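Local coordinates for methyltransferase (Streptomyces avermitilis, PDB 3GIW), which is a putative S-adenosylmethionine-dependent methyltransferase of Rossmann fold that binds S-adenosyl-L-homocysteine, its substrate being unknown, at residues G238-W252 with R263-P277. Sequence-based numbering, arbitrary orientation. Where two conformers were deposited one is given.
Sequences GLELVEPGIVQVHKW and RDEDIAMYGAVARKP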
loop_
_atom_site.group_PDB
_atom_site.type_symbol
_atom_site.label_atom_id
_atom_site.label_comp_id
_atom_site.label_asym_id
_atom_site.label_seq_id
_atom_site.Cartn_x
_atom_site.Cartn_y
_atom_site.Cartn_z
ATOM N N GLY A 238 -11.387 0.632 17.365
ATOM C CA GLY A 238 -11.474 -0.730 17.880
ATOM C C GLY A 238 -10.197 -1.543 17.783
ATOM O O GLY A 238 -10.160 -2.670 18.256
ATOM N N LEU A 239 -9.171 -1.010 17.116
ATOM C CA LEU A 239 -7.841 -1.628 17.014
ATOM C C LEU A 239 -6.836 -0.943 17.928
ATOM O O LEU A 239 -7.059 0.189 18.387
ATOM C CB LEU A 239 -7.335 -1.579 15.553
ATOM C CG LEU A 239 -8.282 -2.127 14.497
ATOM C CD1 LEU A 239 -7.698 -2.060 13.070
ATOM C CD2 LEU A 239 -8.675 -3.557 14.830
ATOM N N GLU A 240 -5.720 -1.610 18.178
ATOM C CA GLU A 240 -4.708 -1.115 19.105
ATOM C C GLU A 240 -3.497 -0.595 18.321
ATOM O O GLU A 240 -2.681 -1.352 17.830
ATOM C CB GLU A 240 -4.315 -2.217 20.108
ATOM C CG GLU A 240 -5.541 -2.692 20.950
ATOM C CD GLU A 240 -5.230 -3.658 22.102
ATOM O OE1 GLU A 240 -4.156 -4.270 22.095
ATOM O OE2 GLU A 240 -6.074 -3.776 23.019
ATOM N N LEU A 241 -3.396 0.719 18.212
ATOM C CA LEU A 241 -2.312 1.327 17.433
ATOM C C LEU A 241 -0.954 1.069 18.035
ATOM O O LEU A 241 -0.762 1.214 19.257
ATOM C CB LEU A 241 -2.491 2.855 17.270
ATOM C CG LEU A 241 -3.521 3.293 16.226
ATOM C CD1 LEU A 241 -4.054 4.720 16.516
ATOM C CD2 LEU A 241 -2.988 3.204 14.810
ATOM N N VAL A 242 0.000 0.699 17.191
ATOM C CA VAL A 242 1.407 0.665 17.557
ATOM C C VAL A 242 1.927 2.112 17.658
ATOM O O VAL A 242 1.656 2.933 16.766
ATOM C CB VAL A 242 2.230 -0.127 16.499
ATOM C CG1 VAL A 242 3.744 -0.133 16.827
ATOM C CG2 VAL A 242 1.689 -1.568 16.384
ATOM N N GLU A 243 2.655 2.469 18.709
ATOM C CA GLU A 243 3.226 3.806 18.819
ATOM C C GLU A 243 4.149 4.015 17.613
ATOM O O GLU A 243 4.819 3.088 17.194
ATOM C CB GLU A 243 3.982 4.000 20.165
ATOM C CG GLU A 243 5.224 3.110 20.334
ATOM C CD GLU A 243 6.505 3.646 19.676
ATOM O OE1 GLU A 243 6.575 4.853 19.319
ATOM O OE2 GLU A 243 7.451 2.827 19.528
ATOM N N PRO A 244 4.195 5.238 17.066
ATOM C CA PRO A 244 3.635 6.499 17.535
ATOM C C PRO A 244 2.201 6.812 17.068
ATOM O O PRO A 244 1.771 7.971 17.132
ATOM C CB PRO A 244 4.606 7.518 16.943
ATOM C CG PRO A 244 5.006 6.911 15.635
ATOM C CD PRO A 244 5.053 5.427 15.872
ATOM N N GLY A 245 1.448 5.805 16.640
ATOM C CA GLY A 245 0.103 6.052 16.146
ATOM C C GLY A 245 0.062 6.416 14.669
ATOM O O GLY A 245 0.789 5.848 13.852
ATOM N N ILE A 246 -0.859 7.298 14.331
ATOM C CA ILE A 246 -1.069 7.706 12.943
ATOM C C ILE A 246 -0.295 9.007 12.708
ATOM O O ILE A 246 -0.643 10.052 13.274
ATOM C CB ILE A 246 -2.580 7.918 12.612
ATOM C CG1 ILE A 246 -3.408 6.657 12.948
ATOM C CG2 ILE A 246 -2.778 8.333 11.155
ATOM C CD1 ILE A 246 -4.949 6.912 12.998
ATOM N N VAL A 247 0.795 8.899 11.960
ATOM C CA VAL A 247 1.726 10.018 11.753
ATOM C C VAL A 247 2.201 10.085 10.324
ATOM O O VAL A 247 2.016 9.148 9.556
ATOM C CB VAL A 247 2.958 9.907 12.658
ATOM C CG1 VAL A 247 2.579 9.894 14.150
ATOM C CG2 VAL A 247 3.802 8.658 12.325
ATOM N N GLN A 248 2.747 11.222 9.902
ATOM C CA GLN A 248 3.334 11.260 8.573
ATOM C C GLN A 248 4.368 10.138 8.400
ATOM O O GLN A 248 5.110 9.851 9.308
ATOM C CB GLN A 248 3.958 12.622 8.267
ATOM C CG GLN A 248 2.942 13.741 8.049
ATOM C CD GLN A 248 3.692 15.008 7.632
ATOM O OE1 GLN A 248 4.373 15.642 8.446
ATOM N NE2 GLN A 248 3.624 15.336 6.329
ATOM N N VAL A 249 4.399 9.506 7.231
ATOM C CA VAL A 249 5.184 8.283 7.066
ATOM C C VAL A 249 6.648 8.438 7.404
ATOM O O VAL A 249 7.252 7.483 7.944
ATOM C CB VAL A 249 5.058 7.620 5.672
ATOM C CG1 VAL A 249 3.702 7.004 5.513
ATOM C CG2 VAL A 249 5.376 8.559 4.503
ATOM N N HIS A 250 7.263 9.597 7.157
ATOM C CA HIS A 250 8.689 9.771 7.441
ATOM C C HIS A 250 8.977 9.925 8.935
ATOM O O HIS A 250 10.139 9.930 9.343
ATOM C CB HIS A 250 9.252 10.939 6.645
ATOM C CG HIS A 250 8.713 12.261 7.065
ATOM N ND1 HIS A 250 7.358 12.535 7.111
ATOM C CD2 HIS A 250 9.340 13.409 7.422
ATOM C CE1 HIS A 250 7.181 13.787 7.496
ATOM N NE2 HIS A 250 8.368 14.343 7.682
ATOM N N LYS A 251 7.932 10.059 9.727
ATOM C CA LYS A 251 8.022 10.143 11.186
ATOM C C LYS A 251 7.676 8.827 11.915
ATOM O O LYS A 251 7.676 8.785 13.146
ATOM C CB LYS A 251 7.089 11.276 11.679
ATOM C CG LYS A 251 7.489 12.626 11.144
ATOM C CD LYS A 251 6.651 13.761 11.712
ATOM C CE LYS A 251 7.050 15.053 11.048
ATOM N NZ LYS A 251 6.442 16.253 11.714
ATOM N N TRP A 252 7.352 7.778 11.156
ATOM C CA TRP A 252 7.008 6.468 11.721
ATOM C C TRP A 252 8.266 5.591 11.800
ATOM O O TRP A 252 8.764 5.133 10.778
ATOM C CB TRP A 252 5.905 5.781 10.896
ATOM C CG TRP A 252 5.245 4.604 11.551
ATOM C CD1 TRP A 252 4.102 4.637 12.280
ATOM C CD2 TRP A 252 5.721 3.242 11.592
ATOM N NE1 TRP A 252 3.810 3.380 12.760
ATOM C CE2 TRP A 252 4.802 2.513 12.374
ATOM C CE3 TRP A 252 6.808 2.572 11.027
ATOM C CZ2 TRP A 252 4.954 1.129 12.627
ATOM C CZ3 TRP A 252 6.972 1.199 11.292
ATOM C CH2 TRP A 252 6.039 0.502 12.069
ATOM N N ARG A 263 10.917 18.056 4.413
ATOM C CA ARG A 263 10.039 18.967 5.116
ATOM C C ARG A 263 8.662 18.301 5.295
ATOM O O ARG A 263 8.308 17.437 4.495
ATOM C CB ARG A 263 9.895 20.251 4.287
ATOM C CG ARG A 263 11.217 20.900 3.949
ATOM C CD ARG A 263 11.022 22.071 2.999
ATOM N NE ARG A 263 10.449 21.643 1.739
ATOM C CZ ARG A 263 10.063 22.471 0.788
ATOM N NH1 ARG A 263 10.221 23.774 0.914
ATOM N NH2 ARG A 263 9.568 21.977 -0.332
ATOM N N ASP A 264 7.863 18.730 6.271
ATOM C CA ASP A 264 6.534 18.140 6.428
ATOM C C ASP A 264 5.694 18.312 5.168
ATOM O O ASP A 264 4.935 17.418 4.828
ATOM C CB ASP A 264 5.803 18.671 7.661
ATOM C CG ASP A 264 6.455 18.269 8.984
ATOM O OD1 ASP A 264 7.449 17.516 9.025
ATOM O OD2 ASP A 264 5.864 18.737 9.971
ATOM N N GLU A 265 5.844 19.442 4.463
ATOM C CA GLU A 265 5.051 19.704 3.289
ATOM C C GLU A 265 5.397 18.769 2.125
ATOM O O GLU A 265 4.635 18.673 1.181
ATOM C CB GLU A 265 5.187 21.140 2.803
ATOM C CG GLU A 265 6.591 21.587 2.386
ATOM C CD GLU A 265 6.516 22.893 1.635
ATOM O OE1 GLU A 265 6.148 22.833 0.416
ATOM O OE2 GLU A 265 6.749 23.971 2.250
ATOM N N ASP A 266 6.546 18.083 2.215
ATOM C CA ASP A 266 7.006 17.167 1.148
ATOM C C ASP A 266 6.419 15.751 1.245
ATOM O O ASP A 266 6.753 14.904 0.425
ATOM C CB ASP A 266 8.552 17.083 1.125
ATOM C CG ASP A 266 9.212 18.418 0.895
ATOM O OD1 ASP A 266 8.633 19.274 0.211
ATOM O OD2 ASP A 266 10.344 18.603 1.441
ATOM N N ILE A 267 5.574 15.494 2.241
ATOM C CA ILE A 267 5.061 14.150 2.546
ATOM C C ILE A 267 3.531 14.269 2.672
ATOM O O ILE A 267 3.046 15.021 3.522
ATOM C CB ILE A 267 5.710 13.591 3.870
ATOM C CG1 ILE A 267 7.225 13.462 3.732
ATOM C CG2 ILE A 267 5.041 12.252 4.294
ATOM C CD1 ILE A 267 7.682 12.450 2.677
ATOM N N ALA A 268 2.793 13.511 1.879
ATOM C CA ALA A 268 1.325 13.588 1.865
ATOM C C ALA A 268 0.696 12.231 2.195
ATOM O O ALA A 268 -0.408 11.930 1.705
ATOM C CB ALA A 268 0.790 14.143 0.499
HETATM N N MSE A 269 1.388 11.392 2.980
HETATM C CA MSE A 269 0.853 10.122 3.471
HETATM C C MSE A 269 0.942 10.073 4.964
HETATM O O MSE A 269 2.012 10.310 5.518
HETATM C CB MSE A 269 1.650 8.885 3.032
HETATM C CG MSE A 269 1.582 8.470 1.680
HETATM SE SE MSE A 269 -0.138 7.921 1.016
HETATM C CE MSE A 269 0.664 7.260 -0.577
ATOM N N TYR A 270 -0.156 9.711 5.607
ATOM C CA TYR A 270 -0.134 9.168 6.963
ATOM C C TYR A 270 0.184 7.685 6.902
ATOM O O TYR A 270 -0.237 6.993 5.966
ATOM C CB TYR A 270 -1.486 9.336 7.648
ATOM C CG TYR A 270 -1.840 10.747 8.022
ATOM C CD1 TYR A 270 -1.085 11.470 8.931
ATOM C CD2 TYR A 270 -2.976 11.355 7.498
ATOM C CE1 TYR A 270 -1.433 12.749 9.297
ATOM C CE2 TYR A 270 -3.327 12.665 7.861
ATOM C CZ TYR A 270 -2.542 13.353 8.750
ATOM O OH TYR A 270 -2.835 14.652 9.163
ATOM N N GLY A 271 0.886 7.183 7.898
ATOM C CA GLY A 271 1.092 5.750 8.087
ATOM C C GLY A 271 0.737 5.312 9.486
ATOM O O GLY A 271 0.829 6.081 10.433
ATOM N N ALA A 272 0.255 4.064 9.582
ATOM C CA ALA A 272 -0.125 3.494 10.856
ATOM C C ALA A 272 -0.201 1.983 10.792
ATOM O O ALA A 272 -0.477 1.402 9.729
ATOM C CB ALA A 272 -1.510 4.056 11.307
ATOM N N VAL A 273 0.051 1.362 11.949
ATOM C CA VAL A 273 -0.026 -0.088 12.118
ATOM C C VAL A 273 -0.768 -0.322 13.431
ATOM O O VAL A 273 -0.496 0.366 14.437
ATOM C CB VAL A 273 1.379 -0.692 12.218
ATOM C CG1 VAL A 273 1.328 -2.226 12.480
ATOM C CG2 VAL A 273 2.177 -0.383 10.949
ATOM N N ALA A 274 -1.696 -1.285 13.444
ATOM C CA ALA A 274 -2.499 -1.554 14.634
ATOM C C ALA A 274 -2.848 -3.046 14.742
ATOM O O ALA A 274 -3.051 -3.709 13.749
ATOM C CB ALA A 274 -3.768 -0.760 14.628
ATOM N N ARG A 275 -2.942 -3.519 15.990
ATOM C CA ARG A 275 -3.264 -4.921 16.322
ATOM C C ARG A 275 -4.759 -5.106 16.539
ATOM O O ARG A 275 -5.421 -4.262 17.171
ATOM C CB ARG A 275 -2.538 -5.327 17.607
ATOM C CG ARG A 275 -2.712 -6.795 18.014
ATOM C CD ARG A 275 -1.728 -7.177 19.130
ATOM N NE ARG A 275 -1.826 -8.588 19.487
ATOM C CZ ARG A 275 -2.781 -9.119 20.246
ATOM N NH1 ARG A 275 -3.767 -8.369 20.740
ATOM N NH2 ARG A 275 -2.756 -10.427 20.490
ATOM N N LYS A 276 -5.285 -6.218 16.034
ATOM C CA LYS A 276 -6.663 -6.621 16.281
ATOM C C LYS A 276 -6.738 -7.424 17.601
ATOM O O LYS A 276 -6.105 -8.469 17.708
ATOM C CB LYS A 276 -7.160 -7.482 15.101
ATOM C CG LYS A 276 -8.571 -8.019 15.281
ATOM C CD LYS A 276 -9.074 -8.773 14.090
ATOM C CE LYS A 276 -10.438 -9.428 14.402
ATOM N NZ LYS A 276 -11.099 -9.863 13.120
ATOM N N PRO A 277 -7.515 -6.932 18.582
ATOM C CA PRO A 277 -7.673 -7.660 19.867
ATOM C C PRO A 277 -8.275 -9.031 19.695
ATOM O O PRO A 277 -9.081 -9.283 18.798
ATOM C CB PRO A 277 -8.627 -6.764 20.670
ATOM C CG PRO A 277 -8.589 -5.451 20.040
ATOM C CD PRO A 277 -8.205 -5.627 18.593
ATOM O OXT PRO A 277 -7.961 -9.927 20.496
HETATM O O HOH W 1 1.256 3.130 14.041
#
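Glu-240 and Arg-275 open an antiparallel ladder between strands 240-248 and 269-275, the sixth and seventh strands of a class I methyltransferase sheet (order 3-2-1-4-5-7-6). They exchange two backbone hydrogen bonds, Glu-240 N to Arg-275 O at 2.9 Å and Arg-275 N back to Glu-240 O. Val-242 N then takes Val-273 O. Beyond it the edge strand loops out through the cis peptide before Pro-244, and a water fills the break, accepting from Val-273 N and from Trp-252 NE1 at 2.9 Å and placed to donate to Val-242 O and Gly-245 O, each 2.8 Å from the water oxygen. The Trp-252 side chain, its CG anti to the backbone N (chi1 -166°), also lays CZ2 against Val-273 CG2. Pairing resumes where Val-247 and Gly-271 bond both ways, Gly-271 N to Val-247 O at 2.8 Å; Val-249 N follows onto Met-269 O. Met-269 itself, a selenomethionine, leads its end away from the edge strand and touches Asn-62, a residue of the S-adenosyl-L-homocysteine site, which holds no such ligand here. The extended Gln-248 side chain reaches the 3-10 turn 264-266: NE2 donates to Asp-264 O, 2.9 Å away and in the amide plane, and weakly to Ile-267 O. Lys-251 NZ forms a salt bridge with Asp-264, its bonds to OD1 and OD2 both weak. Sandwiched between Lys-251 CG and Ile-267 CG1, the buried His-250 ring has no polar partner for ND1, which lies 3.5 Å from Ile-267 CG1.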